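Local coordinates for gdp-l-fucose synthetase (Naegleria fowleri, PDB 6AQZ), which probably catalyses the NADP(H)-dependent epimerisation and reduction of GDP-4-keto-6-deoxy-D-mannose to GDP-L-fucose, at residues D281-T286 and E327-F332; E267-I272 and Q299-S304. One frame throughout, in Å; residues are numbered along the deposited sequence.

Contact 1: residues D281-T286 and E327-F332; sequences DAFNFT and ETVQWF
Phe-332 is set by its helix: its backbone N bonds to Thr-328 O at 2.8 Å, and Trp-331 N makes the preceding i to i-4 bond to Glu-327 O. Across to 281-286 the contact is apolar. Val-329 carries most of it, with its two methyls doing different work. CG1 stands over one face of the Phe-283 ring, 3.6 Å from the centroid and only 3° off the ring normal, a CH-pi contact with the methyl centred on the ring. It lies anti to the backbone N of its own residue (chi1 168°), while CG2, anti to the carbonyl carbon, touches both Ala-282 CB at 3.9 Å and Phe-283 CE2 at 3.8 Å. Val-329 therefore grips the end of the opposite helix at two successive residues. The Phe-283 ring also meets Phe-332, but rim to rim: Phe-283 CZ is 3.8 Å from Phe-332 CD2, each atom near the plane of the other ring, although the planes themselves are almost perpendicular. Neither face is used in that pair, so it is not a stack. The Phe-332 ring instead stacks with Phe-200 and meets Tyr-336. Just beyond Phe-283 the chain leaves helical geometry at Asn-284, whose phi is positive, and Phe-283 O is taken by Gln-219 NE2. The C-terminal end of helix 272-283 is thus packed against the middle of helix 321-335, while helix 207-221 borders both, touching Phe-283 through Cys-215 and Thr-328 through Met-212.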
ATOM      1  N   ASP A 281      11.400  24.379 -33.422  1.00 70.56           N
ATOM      2  CA  ASP A 281      12.413  24.344 -34.469  1.00 71.78           C
ATOM      3  C   ASP A 281      12.601  22.970 -35.092  1.00 71.94           C
ATOM      4  O   ASP A 281      13.272  22.879 -36.127  1.00 79.14           O
ATOM      5  CB  ASP A 281      13.765  24.800 -33.915  1.00 74.56           C
ATOM      6  CG  ASP A 281      13.752  26.227 -33.446  1.00 84.83           C
ATOM      7  OD1 ASP A 281      13.036  27.048 -34.059  1.00 87.70           O
ATOM      8  OD2 ASP A 281      14.464  26.524 -32.463  1.00 90.14           O
ATOM      9  N   ALA A 282      11.933  21.931 -34.587  1.00 66.06           N
ATOM     10  CA  ALA A 282      12.068  20.607 -35.181  1.00 55.06           C
ATOM     11  C   ALA A 282      10.936  20.323 -36.152  1.00 66.80           C
ATOM     12  O   ALA A 282      11.120  19.567 -37.110  1.00 66.02           O
ATOM     13  CB  ALA A 282      12.085  19.516 -34.104  1.00 53.38           C
ATOM     14  N   PHE A 283       9.791  20.961 -35.942  1.00 62.35           N
ATOM     15  CA  PHE A 283       8.721  20.972 -36.916  1.00 62.11           C
ATOM     16  C   PHE A 283       8.956  21.998 -38.012  1.00 63.28           C
ATOM     17  O   PHE A 283       8.260  21.948 -39.033  1.00 58.98           O
ATOM     18  CB  PHE A 283       7.398  21.280 -36.219  1.00 59.65           C
ATOM     19  CG  PHE A 283       6.702  20.077 -35.671  1.00 61.00           C
ATOM     20  CD1 PHE A 283       6.017  19.215 -36.509  1.00 61.25           C
ATOM     21  CD2 PHE A 283       6.721  19.810 -34.303  1.00 56.39           C
ATOM     22  CE1 PHE A 283       5.357  18.113 -35.996  1.00 59.96           C
ATOM     23  CE2 PHE A 283       6.074  18.709 -33.788  1.00 52.77           C
ATOM     24  CZ  PHE A 283       5.391  17.857 -34.634  1.00 56.31           C
ATOM     25  N   ASN A 284       9.961  22.868 -37.838  1.00 63.74           N
ATOM     26  CA  ASN A 284      10.164  24.049 -38.677  1.00 73.27           C
ATOM     27  C   ASN A 284       8.928  24.942 -38.655  1.00 74.07           C
ATOM     28  O   ASN A 284       8.509  25.487 -39.680  1.00 77.39           O
ATOM     29  CB  ASN A 284      10.554  23.670 -40.106  1.00 81.08           C
ATOM     30  CG  ASN A 284      11.919  23.021 -40.176  1.00 83.67           C
ATOM     31  OD1 ASN A 284      12.874  23.478 -39.539  1.00 91.53           O
ATOM     32  ND2 ASN A 284      12.018  21.945 -40.939  1.00 79.70           N
ATOM     33  N   PHE A 285       8.325  25.069 -37.475  1.00 69.49           N
ATOM     34  CA  PHE A 285       7.169  25.935 -37.314  1.00 72.16           C
ATOM     35  C   PHE A 285       7.598  27.398 -37.307  1.00 76.58           C
ATOM     36  O   PHE A 285       8.430  27.804 -36.487  1.00 78.06           O
ATOM     37  CB  PHE A 285       6.431  25.576 -36.031  1.00 71.17           C
ATOM     38  CG  PHE A 285       5.234  26.429 -35.757  1.00 78.49           C
ATOM     39  CD1 PHE A 285       4.071  26.274 -36.500  1.00 80.63           C
ATOM     40  CD2 PHE A 285       5.250  27.354 -34.724  1.00 79.97           C
ATOM     41  CE1 PHE A 285       2.959  27.050 -36.237  1.00 83.59           C
ATOM     42  CE2 PHE A 285       4.142  28.132 -34.454  1.00 81.52           C
ATOM     43  CZ  PHE A 285       2.992  27.980 -35.207  1.00 81.88           C
ATOM     44  N   THR A 286       6.988  28.200 -38.198  1.00 71.62           N
ATOM     45  CA  THR A 286       7.371  29.593 -38.399  1.00 65.40           C
ATOM     46  C   THR A 286       6.390  30.589 -37.789  1.00 65.59           C
ATOM     47  O   THR A 286       6.622  31.799 -37.876  1.00 67.65           O
ATOM     48  CB  THR A 286       7.538  29.901 -39.906  1.00 71.83           C
ATOM     49  OG1 THR A 286       6.256  30.003 -40.559  1.00 70.67           O
ATOM     50  CG2 THR A 286       8.367  28.828 -40.594  1.00 67.74           C
ATOM     51  N   GLU A 327      14.299  13.304 -33.697  1.00 57.42           N
ATOM     52  CA  GLU A 327      13.955  11.919 -34.008  1.00 59.95           C
ATOM     53  C   GLU A 327      12.501  11.625 -33.648  1.00 57.93           C
ATOM     54  O   GLU A 327      11.792  10.933 -34.386  1.00 62.33           O
ATOM     55  CB  GLU A 327      14.898  10.950 -33.279  1.00 59.13           C
ATOM     56  CG  GLU A 327      16.291  10.846 -33.907  1.00 55.92           C
ATOM     57  CD  GLU A 327      17.254   9.878 -33.205  1.00 61.12           C
ATOM     58  OE1 GLU A 327      16.862   9.149 -32.249  1.00 49.91           O
ATOM     59  OE2 GLU A 327      18.435   9.857 -33.630  1.00 62.85           O
ATOM     60  N   THR A 328      12.028  12.163 -32.529  1.00 56.33           N
ATOM     61  CA  THR A 328      10.638  11.929 -32.158  1.00 58.90           C
ATOM     62  C   THR A 328       9.679  12.654 -33.107  1.00 52.56           C
ATOM     63  O   THR A 328       8.691  12.064 -33.569  1.00 50.18           O
ATOM     64  CB  THR A 328      10.417  12.359 -30.705  1.00 59.42           C
ATOM     65  OG1 THR A 328      11.353  11.668 -29.861  1.00 61.65           O
ATOM     66  CG2 THR A 328       8.991  12.032 -30.260  1.00 52.15           C
ATOM     67  N   VAL A 329       9.970  13.920 -33.428  1.00 48.97           N
ATOM     68  CA  VAL A 329       9.126  14.678 -34.348  1.00 52.95           C
ATOM     69  C   VAL A 329       9.078  14.001 -35.713  1.00 54.36           C
ATOM     70  O   VAL A 329       8.003  13.851 -36.304  1.00 55.90           O
ATOM     71  CB  VAL A 329       9.611  16.137 -34.455  1.00 52.82           C
ATOM     72  CG1 VAL A 329       8.932  16.835 -35.619  1.00 54.84           C
ATOM     73  CG2 VAL A 329       9.343  16.899 -33.179  1.00 48.37           C
ATOM     74  N   GLN A 330      10.233  13.556 -36.223  1.00 65.37           N
ATOM     75  CA  GLN A 330      10.242  12.869 -37.516  1.00 66.81           C
ATOM     76  C   GLN A 330       9.402  11.602 -37.455  1.00 67.99           C
ATOM     77  O   GLN A 330       8.670  11.293 -38.399  1.00 71.07           O
ATOM     78  CB  GLN A 330      11.671  12.550 -37.965  1.00 59.84           C
ATOM     79  N   TRP A 331       9.491  10.859 -36.345  1.00 64.32           N
ATOM     80  CA  TRP A 331       8.622   9.697 -36.172  1.00 58.20           C
ATOM     81  C   TRP A 331       7.161  10.117 -36.188  1.00 56.30           C
ATOM     82  O   TRP A 331       6.313   9.442 -36.783  1.00 63.30           O
ATOM     83  CB  TRP A 331       8.941   8.957 -34.859  1.00 53.41           C
ATOM     84  CG  TRP A 331       8.026   7.775 -34.675  1.00 53.34           C
ATOM     85  CD1 TRP A 331       8.253   6.493 -35.070  1.00 50.06           C
ATOM     86  CD2 TRP A 331       6.715   7.789 -34.093  1.00 51.52           C
ATOM     87  NE1 TRP A 331       7.164   5.710 -34.780  1.00 61.78           N
ATOM     88  CE2 TRP A 331       6.207   6.483 -34.179  1.00 56.33           C
ATOM     89  CE3 TRP A 331       5.925   8.780 -33.514  1.00 47.20           C
ATOM     90  CZ2 TRP A 331       4.947   6.141 -33.695  1.00 55.26           C
ATOM     91  CZ3 TRP A 331       4.669   8.444 -33.062  1.00 49.24           C
ATOM     92  CH2 TRP A 331       4.196   7.139 -33.141  1.00 55.47           C
ATOM     93  N   PHE A 332       6.851  11.220 -35.518  1.00 50.54           N
ATOM     94  CA  PHE A 332       5.474  11.669 -35.400  1.00 52.06           C
ATOM     95  C   PHE A 332       4.908  12.082 -36.754  1.00 56.54           C
ATOM     96  O   PHE A 332       3.778  11.713 -37.098  1.00 52.67           O
ATOM     97  CB  PHE A 332       5.421  12.818 -34.391  1.00 49.94           C
ATOM     98  CG  PHE A 332       4.044  13.233 -34.006  1.00 54.92           C
ATOM     99  CD1 PHE A 332       3.132  12.304 -33.538  1.00 64.03           C
ATOM    100  CD2 PHE A 332       3.667  14.561 -34.063  1.00 58.07           C
ATOM    101  CE1 PHE A 332       1.848  12.696 -33.158  1.00 65.86           C
ATOM    102  CE2 PHE A 332       2.395  14.958 -33.677  1.00 63.17           C
ATOM    103  CZ  PHE A 332       1.488  14.025 -33.221  1.00 64.26           C
TER

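Contact 2: residues E267-I272 and Q299-S304; sequences EDEKSI and QYKKTS
The nearest CA atoms across 267-272 and 299-304, those of Glu-269 and Thr-303, are 8.5 Å apart, and side chains make the contact. Glu-269 points its CB at the loop, and with chi1 at 70° its CG sits between the backbone N and the carbonyl carbon; the rest of the chain runs out extended. Lys-301 comes to meet it at about a right angle, bending at chi3 (71°) and chi4 so that its ammonium turns in front of the carboxylate. NZ then faces both oxygens almost equally, 3.1 Å from Glu-269 OE2 and 3.2 Å from Glu-269 OE1, a forked salt bridge whose two hydrogen bonds are each weak. A firmer partner of the same NZ is Glu-266, just ahead in the chain, so the lysine charge is shared between two acids, which would be expected to favour its protonated form. Both segments border strand 234-239, which continues the main mixed sheet from strand 184-194 of the Rossmann-type core: Lys-270 bonds to Arg-235 through the backbone as strand 270-271 pairs antiparallel with it, and Tyr-300 bonds to Leu-234. The side chains of Glu-269 and Lys-301 both touch Leu-234. Thr-303 helps fix the ammonium from within the loop: Lys-301 NZ donates to Thr-303 OG1 at 3.2 Å. That hydroxyl approaches the acid as well, yet Thr-303 OG1 and Glu-269 OE1 are 3.7 Å apart, a bare contact. Ser-271, the last residue of strand 270-271, is the N-cap of helix 272-283; its OG caps a backbone N shortly after Ile-272, and Gln-274 OE1 accepts from Ser-271 N, consistent with a capping box.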
ATOM      1  N   GLU A 267      22.384  19.355 -14.616  1.00 71.31           N
ATOM      2  CA  GLU A 267      22.804  20.281 -15.668  1.00 69.10           C
ATOM      3  C   GLU A 267      21.961  20.135 -16.931  1.00 65.31           C
ATOM      4  O   GLU A 267      21.752  21.114 -17.648  1.00 60.83           O
ATOM      5  CB  GLU A 267      24.285  20.075 -16.004  1.00 66.58           C
ATOM      6  N   ASP A 268      21.426  18.947 -17.192  1.00 67.08           N
ATOM      7  CA  ASP A 268      20.686  18.686 -18.418  1.00 66.44           C
ATOM      8  C   ASP A 268      19.199  19.016 -18.301  1.00 64.62           C
ATOM      9  O   ASP A 268      18.435  18.690 -19.211  1.00 64.11           O
ATOM     10  CB  ASP A 268      20.880  17.230 -18.858  1.00 67.81           C
ATOM     11  CG  ASP A 268      22.296  16.954 -19.356  1.00 78.32           C
ATOM     12  OD1 ASP A 268      22.948  17.894 -19.847  1.00 83.72           O
ATOM     13  OD2 ASP A 268      22.749  15.793 -19.260  1.00 84.45           O
ATOM     14  N   GLU A 269      18.766  19.610 -17.192  1.00 68.11           N
ATOM     15  CA  GLU A 269      17.368  20.003 -17.052  1.00 69.63           C
ATOM     16  C   GLU A 269      17.036  21.145 -18.021  1.00 73.96           C
ATOM     17  O   GLU A 269      17.788  22.116 -18.143  1.00 85.18           O
ATOM     18  CB  GLU A 269      17.075  20.404 -15.609  1.00 66.22           C
ATOM     19  CG  GLU A 269      17.727  21.709 -15.186  1.00 77.40           C
ATOM     20  CD  GLU A 269      17.772  21.859 -13.689  1.00 88.92           C
ATOM     21  OE1 GLU A 269      17.129  21.030 -12.996  1.00 90.71           O
ATOM     22  OE2 GLU A 269      18.452  22.796 -13.213  1.00 93.06           O
ATOM     23  N   LYS A 270      15.988  20.969 -18.811  1.00 67.16           N
ATOM     24  CA  LYS A 270      15.526  22.010 -19.722  1.00 67.30           C
ATOM     25  C   LYS A 270      14.319  22.768 -19.156  1.00 62.24           C
ATOM     26  O   LYS A 270      13.489  22.209 -18.437  1.00 65.40           O
ATOM     27  CB  LYS A 270      15.196  21.407 -21.090  1.00 63.69           C
ATOM     28  CG  LYS A 270      16.393  20.762 -21.808  1.00 60.80           C
ATOM     29  CD  LYS A 270      17.584  21.706 -21.908  1.00 64.95           C
ATOM     30  CE  LYS A 270      18.611  21.243 -22.955  1.00 71.70           C
ATOM     31  NZ  LYS A 270      19.750  20.441 -22.402  1.00 76.01           N
ATOM     32  N   SER A 271      14.220  24.054 -19.485  1.00 57.01           N
ATOM     33  CA  SER A 271      13.009  24.764 -19.110  1.00 56.15           C
ATOM     34  C   SER A 271      11.868  24.369 -20.047  1.00 59.53           C
ATOM     35  O   SER A 271      12.079  23.889 -21.164  1.00 60.83           O
ATOM     36  CB  SER A 271      13.230  26.272 -19.164  1.00 55.97           C
ATOM     37  OG  SER A 271      12.985  26.769 -20.460  1.00 68.78           O
ATOM     38  N   ILE A 272      10.639  24.582 -19.587  1.00 58.72           N
ATOM     39  CA  ILE A 272       9.495  24.190 -20.403  1.00 56.53           C
ATOM     40  C   ILE A 272       9.475  24.974 -21.713  1.00 54.96           C
ATOM     41  O   ILE A 272       9.099  24.442 -22.764  1.00 50.43           O
ATOM     42  CB  ILE A 272       8.193  24.326 -19.596  1.00 55.18           C
ATOM     43  CG1 ILE A 272       7.967  23.043 -18.796  1.00 56.04           C
ATOM     44  CG2 ILE A 272       6.994  24.584 -20.511  1.00 49.49           C
ATOM     45  CD1 ILE A 272       6.888  23.159 -17.712  1.00 53.81           C
ATOM     46  N   GLN A 299       5.654  23.717  -9.806  1.00 86.72           N
ATOM     47  CA  GLN A 299       6.796  24.253  -9.079  1.00 87.36           C
ATOM     48  C   GLN A 299       8.016  24.346  -9.992  1.00 80.94           C
ATOM     49  O   GLN A 299       8.147  23.621 -10.984  1.00 76.71           O
ATOM     50  CB  GLN A 299       7.106  23.425  -7.826  1.00 86.95           C
ATOM     51  CG  GLN A 299       7.772  22.085  -8.053  1.00 85.07           C
ATOM     52  CD  GLN A 299       8.047  21.369  -6.744  1.00 88.75           C
ATOM     53  OE1 GLN A 299       8.669  21.924  -5.836  1.00 91.71           O
ATOM     54  NE2 GLN A 299       7.575  20.136  -6.636  1.00 88.01           N
ATOM     55  N   TYR A 300       8.909  25.273  -9.641  1.00 75.32           N
ATOM     56  CA  TYR A 300      10.028  25.617 -10.509  1.00 73.13           C
ATOM     57  C   TYR A 300      10.957  24.424 -10.743  1.00 77.10           C
ATOM     58  O   TYR A 300      11.249  24.074 -11.896  1.00 70.80           O
ATOM     59  CB  TYR A 300      10.769  26.804  -9.902  1.00 69.93           C
ATOM     60  CG  TYR A 300      11.959  27.303 -10.674  1.00 74.21           C
ATOM     61  CD1 TYR A 300      11.850  27.701 -12.008  1.00 75.83           C
ATOM     62  CD2 TYR A 300      13.193  27.412 -10.055  1.00 73.09           C
ATOM     63  CE1 TYR A 300      12.957  28.170 -12.700  1.00 78.98           C
ATOM     64  CE2 TYR A 300      14.292  27.877 -10.732  1.00 78.26           C
ATOM     65  CZ  TYR A 300      14.178  28.257 -12.042  1.00 83.22           C
ATOM     66  OH  TYR A 300      15.308  28.715 -12.667  1.00 90.94           O
ATOM     67  N   LYS A 301      11.413  23.770  -9.663  1.00 80.97           N
ATOM     68  CA  LYS A 301      12.351  22.654  -9.750  1.00 81.47           C
ATOM     69  C   LYS A 301      11.819  21.434  -9.003  1.00 77.95           C
ATOM     70  O   LYS A 301      11.217  21.556  -7.934  1.00 81.48           O
ATOM     71  CB  LYS A 301      13.745  23.052  -9.204  1.00 86.33           C
ATOM     72  CG  LYS A 301      14.668  23.731 -10.230  1.00 87.80           C
ATOM     73  CD  LYS A 301      15.913  24.374  -9.603  1.00 89.19           C
ATOM     74  CE  LYS A 301      16.928  23.347  -9.108  1.00 87.72           C
ATOM     75  NZ  LYS A 301      17.575  22.587 -10.214  1.00 84.21           N
ATOM     76  N   LYS A 302      12.050  20.255  -9.581  1.00 71.55           N
ATOM     77  CA  LYS A 302      11.654  18.977  -8.998  1.00 66.15           C
ATOM     78  C   LYS A 302      12.763  17.967  -9.292  1.00 67.68           C
ATOM     79  O   LYS A 302      12.551  16.930  -9.915  1.00 70.23           O
ATOM     80  CB  LYS A 302      10.312  18.501  -9.549  1.00 62.88           C
ATOM     81  N   THR A 303      13.972  18.278  -8.819  1.00 59.92           N
ATOM     82  CA  THR A 303      15.161  17.562  -9.265  1.00 55.52           C
ATOM     83  C   THR A 303      15.261  16.189  -8.622  1.00 52.48           C
ATOM     84  O   THR A 303      15.107  16.045  -7.409  1.00 63.17           O
ATOM     85  CB  THR A 303      16.428  18.367  -8.959  1.00 62.91           C
ATOM     86  OG1 THR A 303      16.370  19.650  -9.603  1.00 69.09           O
ATOM     87  CG2 THR A 303      17.684  17.606  -9.426  1.00 57.09           C
ATOM     88  N   SER A 304      15.474  15.172  -9.449  1.00 49.22           N
ATOM     89  CA  SER A 304      15.806  13.826  -9.013  1.00 53.54           C
ATOM     90  C   SER A 304      17.291  13.566  -9.290  1.00 56.92           C
ATOM     91  O   SER A 304      17.876  14.156 -10.196  1.00 59.67           O
ATOM     92  CB  SER A 304      14.896  12.802  -9.696  1.00 57.54           C
ATOM     93  OG  SER A 304      14.812  13.029 -11.088  1.00 64.34           O
TER

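In the fold
The two contacts bracket helix 272-283: contact 2 involves the strand and N-cap that lead into it, contact 1 its far end. Their centres lie 23 Å apart, with the nearest atoms about 11 Å from each other. Along the chain the segments alternate, 267-272, 281-286, 299-304, then 327-332, so the contacts interlock. Contact 2 closes the 299-304 loop onto the strand pair 234-239 and 270-271, whereas contact 1 brings in the late helix 321-335. Both lie in the part that in relatives of this extended dehydrogenase family helps form the sugar-nucleotide lobe; the side chain of Phe-332 is about 13 Å from the bound NADP.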